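Local coordinates for protein xyloglucan-specific endo-beta-1,4-glucanase (Uncultured bacterium, PDB 4W88) that hydrolyses internal beta-1,4-glucosidic bonds in the backbone of xyloglucan, as a family 5 glycoside hydrolase of the plant cell wall-degrading kind, at residues T63-L68 with N107-T112; L100-E105 with A126-L131. The protein carries 1 engineered substitution. All coordinates share one frame; numbering follows the deposited sequence.

Interaction 1: residues T63-L68 with N107-T112; sequences TFANHL and NYWLKT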
loop_
_atom_site.group_PDB
_atom_site.type_symbol
_atom_site.label_atom_id
_atom_site.label_comp_id
_atom_site.label_asym_id
_atom_site.label_seq_id
_atom_site.Cartn_x
_atom_site.Cartn_y
_atom_site.Cartn_z
ATOM N N THR A 63 -10.819 -0.311 -3.929
ATOM C CA THR A 63 -11.352 -1.633 -4.229
ATOM C C THR A 63 -12.293 -1.439 -5.391
ATOM O O THR A 63 -13.290 -0.691 -5.317
ATOM C CB THR A 63 -12.125 -2.283 -3.012
ATOM O OG1 THR A 63 -11.188 -2.339 -1.894
ATOM C CG2 THR A 63 -12.575 -3.679 -3.380
ATOM N N PHE A 64 -12.006 -2.164 -6.464
ATOM C CA PHE A 64 -12.781 -1.979 -7.703
ATOM C C PHE A 64 -13.910 -2.972 -7.869
ATOM O O PHE A 64 -14.878 -2.665 -8.539
ATOM C CB PHE A 64 -11.818 -2.111 -8.873
ATOM C CG PHE A 64 -10.917 -0.928 -8.978
ATOM C CD1 PHE A 64 -11.379 0.234 -9.638
ATOM C CD2 PHE A 64 -9.662 -0.929 -8.408
ATOM C CE1 PHE A 64 -10.548 1.352 -9.716
ATOM C CE2 PHE A 64 -8.853 0.250 -8.481
ATOM C CZ PHE A 64 -9.328 1.405 -9.116
ATOM N N ALA A 65 -13.756 -4.169 -7.272
ATOM C CA ALA A 65 -14.636 -5.281 -7.534
ATOM C C ALA A 65 -16.135 -4.918 -7.756
ATOM O O ALA A 65 -16.733 -5.292 -8.797
ATOM C CB ALA A 65 -14.518 -6.352 -6.445
ATOM N N ASN A 66 -16.759 -4.313 -6.747
ATOM C CA ASN A 66 -18.184 -4.033 -6.878
ATOM C C ASN A 66 -18.568 -2.958 -7.928
ATOM O O ASN A 66 -19.764 -2.811 -8.270
ATOM C CB ASN A 66 -18.738 -3.604 -5.558
ATOM C CG ASN A 66 -18.749 -4.707 -4.559
ATOM O OD1 ASN A 66 -18.754 -5.902 -4.889
ATOM N ND2 ASN A 66 -18.735 -4.332 -3.313
ATOM N N HIS A 67 -17.560 -2.315 -8.485
ATOM C CA HIS A 67 -17.749 -1.267 -9.512
ATOM C C HIS A 67 -17.465 -1.801 -10.902
ATOM O O HIS A 67 -17.450 -1.048 -11.851
ATOM C CB HIS A 67 -16.861 -0.050 -9.209
ATOM C CG HIS A 67 -16.979 0.453 -7.804
ATOM N ND1 HIS A 67 -18.034 1.235 -7.341
ATOM C CD2 HIS A 67 -16.264 0.122 -6.712
ATOM C CE1 HIS A 67 -17.895 1.399 -6.028
ATOM N NE2 HIS A 67 -16.822 0.747 -5.630
ATOM N N LEU A 68 -17.205 -3.096 -11.012
ATOM C CA LEU A 68 -16.896 -3.725 -12.304
ATOM C C LEU A 68 -18.078 -4.359 -12.965
ATOM O O LEU A 68 -18.882 -5.025 -12.346
ATOM C CB LEU A 68 -15.813 -4.812 -12.149
ATOM C CG LEU A 68 -14.499 -4.430 -11.492
ATOM C CD1 LEU A 68 -13.593 -5.591 -11.299
ATOM C CD2 LEU A 68 -13.782 -3.279 -12.242
ATOM N N ASN A 107 -11.408 -10.004 -1.348
ATOM C CA ASN A 107 -12.689 -10.450 -0.754
ATOM C C ASN A 107 -13.597 -11.016 -1.858
ATOM O O ASN A 107 -14.614 -11.615 -1.540
ATOM C CB ASN A 107 -13.485 -9.344 -0.135
ATOM C CG ASN A 107 -12.824 -8.711 1.071
ATOM O OD1 ASN A 107 -11.728 -9.144 1.516
ATOM N ND2 ASN A 107 -13.511 -7.715 1.651
ATOM N N TYR A 108 -13.210 -10.820 -3.137
ATOM C CA TYR A 108 -14.095 -10.986 -4.290
ATOM C C TYR A 108 -13.424 -12.001 -5.217
ATOM O O TYR A 108 -13.529 -13.225 -4.978
ATOM C CB TYR A 108 -14.395 -9.633 -4.939
ATOM C CG TYR A 108 -15.253 -8.758 -4.066
ATOM C CD1 TYR A 108 -16.619 -8.953 -3.945
ATOM C CD2 TYR A 108 -14.650 -7.803 -3.242
ATOM C CE1 TYR A 108 -17.383 -8.204 -3.049
ATOM C CE2 TYR A 108 -15.390 -7.104 -2.327
ATOM C CZ TYR A 108 -16.765 -7.249 -2.280
ATOM O OH TYR A 108 -17.538 -6.600 -1.361
ATOM N N TRP A 109 -12.829 -11.531 -6.299
ATOM C CA TRP A 109 -12.310 -12.376 -7.336
ATOM C C TRP A 109 -10.840 -12.774 -7.175
ATOM O O TRP A 109 -10.402 -13.784 -7.766
ATOM C CB TRP A 109 -12.458 -11.621 -8.670
ATOM C CG TRP A 109 -11.738 -10.275 -8.703
ATOM C CD1 TRP A 109 -12.207 -9.099 -8.286
ATOM C CD2 TRP A 109 -10.399 -10.050 -9.195
ATOM N NE1 TRP A 109 -11.232 -8.120 -8.460
ATOM C CE2 TRP A 109 -10.124 -8.691 -9.035
ATOM C CE3 TRP A 109 -9.407 -10.884 -9.721
ATOM C CZ2 TRP A 109 -8.924 -8.142 -9.360
ATOM C CZ3 TRP A 109 -8.194 -10.338 -10.073
ATOM C CH2 TRP A 109 -7.963 -8.954 -9.887
ATOM N N LEU A 110 -10.074 -11.980 -6.399
ATOM C CA LEU A 110 -8.626 -12.167 -6.320
ATOM C C LEU A 110 -8.285 -13.168 -5.201
ATOM O O LEU A 110 -7.886 -12.790 -4.089
ATOM C CB LEU A 110 -7.868 -10.858 -6.178
ATOM C CG LEU A 110 -6.460 -10.836 -6.770
ATOM C CD1 LEU A 110 -5.824 -9.454 -6.627
ATOM C CD2 LEU A 110 -5.525 -11.848 -6.136
ATOM N N LYS A 111 -8.558 -14.434 -5.482
ATOM C CA LYS A 111 -8.329 -15.564 -4.576
ATOM C C LYS A 111 -7.285 -16.421 -5.278
ATOM O O LYS A 111 -7.519 -16.881 -6.409
ATOM C CB LYS A 111 -9.597 -16.339 -4.361
ATOM C CG LYS A 111 -10.745 -15.449 -3.989
ATOM C CD LYS A 111 -11.119 -15.573 -2.599
ATOM C CE LYS A 111 -12.354 -14.807 -2.195
ATOM N NZ LYS A 111 -12.367 -14.614 -0.707
ATOM N N THR A 112 -6.104 -16.595 -4.654
ATOM C CA THR A 112 -4.926 -17.149 -5.354
ATOM C C THR A 112 -4.922 -18.679 -5.491
ATOM O O THR A 112 -4.115 -19.342 -4.904
ATOM C CB THR A 112 -3.641 -16.675 -4.654
ATOM O OG1 THR A 112 -3.727 -16.953 -3.280
ATOM C CG2 THR A 112 -3.460 -15.213 -4.903
#
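The backbones of Ala65 and Tyr108 come nearest, CA to CA 6.6 Å, where a one-turn 3-10 segment, 65-67, faces a loop without regular structure. Ala65 points its methyl into the angle between two aromatic side chains. Its CB lies 3.5 Å from Tyr108 CG, and about as close to CD2, so it packs obliquely against the root of the phenol ring; the same CB also meets the pyrrole edge of Trp109, 4.0 Å from CD1. At the far end of the tyrosine the contact turns polar. Asn66 ND2 donates to Tyr108 OH over 3.2 Å, the hydroxyl lying somewhat out of the amide plane. The N-H...O angle is 148°. Amide and ring planes stand 82° apart, and Asn66 OD1 sits 3.3 Å from Tyr108 CE1. Tyr108 CG is anti to its own carbonyl carbon (chi1 -69°), which carries the ring past the Ala65 methyl so that its hydroxyl reaches Asn66. Trp109 turns its NE1 to Glu105, and Leu68 CD1 approaches that indole obliquely. This surface contact joins two loops at the C-terminal ends of neighbouring barrel strands: 63-68 lies between strand 57-60 and helix 78-92, while the loop 107-112 leads from strand 97-101 toward helix 117-134, whose Glu123 and Ile127 also touch Trp109.

Interaction 2: residues L100-E105 with A126-L131; sequences LDTHHE and AIWKQL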
loop_
_atom_site.group_PDB
_atom_site.type_symbol
_atom_site.label_atom_id
_atom_site.label_comp_id
_atom_site.label_asym_id
_atom_site.label_seq_id
_atom_site.Cartn_x
_atom_site.Cartn_y
_atom_site.Cartn_z
ATOM N N LEU A 100 -1.527 4.608 -6.468
ATOM C CA LEU A 100 -2.858 4.045 -6.728
ATOM C C LEU A 100 -2.754 2.504 -6.746
ATOM O O LEU A 100 -1.951 1.960 -7.506
ATOM C CB LEU A 100 -3.360 4.460 -8.098
ATOM C CG LEU A 100 -4.722 3.953 -8.520
ATOM C CD1 LEU A 100 -5.838 4.399 -7.586
ATOM C CD2 LEU A 100 -4.954 4.363 -9.988
ATOM N N ASP A 101 -3.530 1.816 -5.901
ATOM C CA ASP A 101 -3.547 0.373 -5.939
ATOM C C ASP A 101 -4.885 -0.212 -6.402
ATOM O O ASP A 101 -5.823 0.539 -6.711
ATOM C CB ASP A 101 -3.107 -0.238 -4.601
ATOM C CG ASP A 101 -4.195 -0.347 -3.524
ATOM O OD1 ASP A 101 -5.355 -0.082 -3.776
ATOM O OD2 ASP A 101 -3.785 -0.828 -2.368
ATOM N N THR A 102 -4.940 -1.545 -6.478
ATOM C CA THR A 102 -6.203 -2.265 -6.261
ATOM C C THR A 102 -6.081 -2.848 -4.840
ATOM O O THR A 102 -4.973 -3.183 -4.383
ATOM C CB THR A 102 -6.470 -3.367 -7.298
ATOM O OG1 THR A 102 -5.630 -4.547 -7.099
ATOM C CG2 THR A 102 -6.369 -2.867 -8.702
ATOM N N HIS A 103 -7.207 -3.031 -4.167
ATOM C CA HIS A 103 -7.186 -3.238 -2.747
ATOM C C HIS A 103 -7.920 -4.539 -2.332
ATOM O O HIS A 103 -7.326 -5.611 -2.516
ATOM C CB HIS A 103 -7.558 -1.984 -1.954
ATOM C CG HIS A 103 -6.860 -1.931 -0.627
ATOM N ND1 HIS A 103 -5.532 -1.550 -0.507
ATOM C CD2 HIS A 103 -7.292 -2.187 0.634
ATOM C CE1 HIS A 103 -5.191 -1.595 0.770
ATOM N NE2 HIS A 103 -6.235 -1.978 1.471
ATOM N N HIS A 104 -9.147 -4.465 -1.818
ATOM C CA HIS A 104 -9.809 -5.645 -1.250
ATOM C C HIS A 104 -10.463 -6.515 -2.349
ATOM O O HIS A 104 -11.556 -7.112 -2.148
ATOM C CB HIS A 104 -10.855 -5.248 -0.209
ATOM C CG HIS A 104 -10.243 -4.717 1.063
ATOM N ND1 HIS A 104 -9.225 -5.382 1.764
ATOM C CD2 HIS A 104 -10.495 -3.569 1.748
ATOM C CE1 HIS A 104 -8.926 -4.669 2.824
ATOM N NE2 HIS A 104 -9.674 -3.571 2.831
ATOM N N GLU A 105 -9.817 -6.551 -3.503
ATOM C CA GLU A 105 -10.152 -7.500 -4.567
ATOM C C GLU A 105 -10.135 -8.944 -4.056
ATOM O O GLU A 105 -10.843 -9.804 -4.560
ATOM C CB GLU A 105 -9.159 -7.396 -5.731
ATOM C CG GLU A 105 -8.866 -5.977 -6.194
ATOM C CD GLU A 105 -10.063 -5.057 -6.524
ATOM O OE1 GLU A 105 -11.145 -5.574 -6.913
ATOM O OE2 GLU A 105 -9.930 -3.811 -6.331
ATOM N N ALA A 126 -7.235 -6.673 -17.313
ATOM C CA ALA A 126 -8.324 -5.888 -17.773
ATOM C C ALA A 126 -8.611 -4.621 -16.960
ATOM O O ALA A 126 -8.946 -3.546 -17.526
ATOM C CB ALA A 126 -9.573 -6.725 -17.914
ATOM N N ILE A 127 -8.447 -4.725 -15.619
ATOM C CA ILE A 127 -8.704 -3.604 -14.739
ATOM C C ILE A 127 -7.537 -2.614 -15.004
ATOM O O ILE A 127 -7.786 -1.406 -15.152
ATOM C CB ILE A 127 -8.740 -4.082 -13.296
ATOM C CG1 ILE A 127 -10.008 -4.957 -13.016
ATOM C CG2 ILE A 127 -8.700 -2.897 -12.309
ATOM C CD1 ILE A 127 -9.926 -5.722 -11.710
ATOM N N TRP A 128 -6.290 -3.120 -14.998
ATOM C CA TRP A 128 -5.142 -2.250 -15.110
ATOM C C TRP A 128 -5.034 -1.596 -16.466
ATOM O O TRP A 128 -4.519 -0.448 -16.548
ATOM C CB TRP A 128 -3.864 -2.940 -14.672
ATOM C CG TRP A 128 -3.687 -2.850 -13.197
ATOM C CD1 TRP A 128 -3.835 -3.849 -12.282
ATOM C CD2 TRP A 128 -3.461 -1.657 -12.466
ATOM N NE1 TRP A 128 -3.678 -3.319 -10.992
ATOM C CE2 TRP A 128 -3.429 -1.980 -11.097
ATOM C CE3 TRP A 128 -3.221 -0.325 -12.851
ATOM C CZ2 TRP A 128 -3.184 -1.011 -10.099
ATOM C CZ3 TRP A 128 -3.017 0.620 -11.864
ATOM C CH2 TRP A 128 -3.024 0.293 -10.507
ATOM N N LYS A 129 -5.471 -2.269 -17.544
ATOM C CA LYS A 129 -5.493 -1.570 -18.843
ATOM C C LYS A 129 -6.354 -0.302 -18.743
ATOM O O LYS A 129 -5.950 0.750 -19.259
ATOM C CB LYS A 129 -5.994 -2.500 -19.957
ATOM C CG LYS A 129 -6.217 -1.899 -21.351
ATOM C CD LYS A 129 -6.563 -3.006 -22.364
ATOM C CE LYS A 129 -6.465 -2.583 -23.804
ATOM N NZ LYS A 129 -7.596 -1.775 -24.120
ATOM N N GLN A 130 -7.541 -0.418 -18.096
ATOM C CA GLN A 130 -8.429 0.702 -17.969
ATOM C C GLN A 130 -7.856 1.794 -17.096
ATOM O O GLN A 130 -7.979 3.004 -17.438
ATOM C CB GLN A 130 -9.792 0.310 -17.434
ATOM C CG GLN A 130 -10.543 -0.629 -18.320
ATOM C CD GLN A 130 -11.806 -1.106 -17.635
ATOM O OE1 GLN A 130 -12.790 -0.375 -17.451
ATOM N NE2 GLN A 130 -11.747 -2.346 -17.170
ATOM N N LEU A 131 -7.251 1.410 -15.981
ATOM C CA LEU A 131 -6.648 2.410 -15.057
ATOM C C LEU A 131 -5.489 3.125 -15.731
ATOM O O LEU A 131 -5.374 4.328 -15.670
ATOM C CB LEU A 131 -6.220 1.771 -13.745
ATOM C CG LEU A 131 -7.392 1.286 -12.868
ATOM C CD1 LEU A 131 -6.718 0.569 -11.666
ATOM C CD2 LEU A 131 -8.255 2.424 -12.474
#
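The indole of Trp128 pushes its benzo edge at the backbone of a strand: CH2 lies 3.6 Å from Leu100 O, and that oxygen sits near the ring plane, so a carbonyl faces ring C-H rather than N-H. The indole nitrogen is engaged by another carbonyl, since NE1 donates to Gly146 O. Thr102 CG2 reaches the ring obliquely, 3.6 Å from Trp128 NE1, and also touches Ile127 CG2 at 4.3 Å. Thr102 (chi1 74°) turns its methyl to the helix and its hydroxyl to Gly146 O, the acceptor the indole also uses. Leu131 CD1, from one turn further along the helix, lies over one face of the indole, toward its rim. In the (beta/alpha)8 barrel of family 5, this is the packing of helix 117-134 on strand 97-101, the strand that precedes it in the beta-alpha unit. Replacing Trp128 by an alanine is likely to open a gap between helix and strand beside Thr102 CG2 and to leave Gly146 O without the indole N-H. Asp101, next along the chain after Leu100, points away from the helix: its OD2 accepts from His103 ND1 at 2.7 Å through the syn lone pair, nearly straight at 173° and in the imidazole plane. That bond helps hold the ring's rotation, while Asp101 OD1 takes Val62 N and His103 NE2 is hydrogen-bonded to a Tris molecule, probably from the crystallisation liquor.

How the interactions relate
From the N terminus the chain leaves strand 57-60 through 63-68, passes helix 78-92, climbs strand 97-101 into 100-105, turns through 107-112 and enters helix 117-134, which holds 126-131. Interaction 1 closes a loop of 38 intervening residues and interaction 2 one of 20; their segments alternate, so the two loops cross. Interaction 1 ties together the loops that follow two adjacent barrel strands, and interaction 2 fastens the second of these strands to its own helix. Their centres are 9 Å apart and bridged directly: Glu105 OE2 lies 2.7 Å from Phe64 N, and Thr63 OG1 2.9 Å from His104 N, both probable hydrogen bonds.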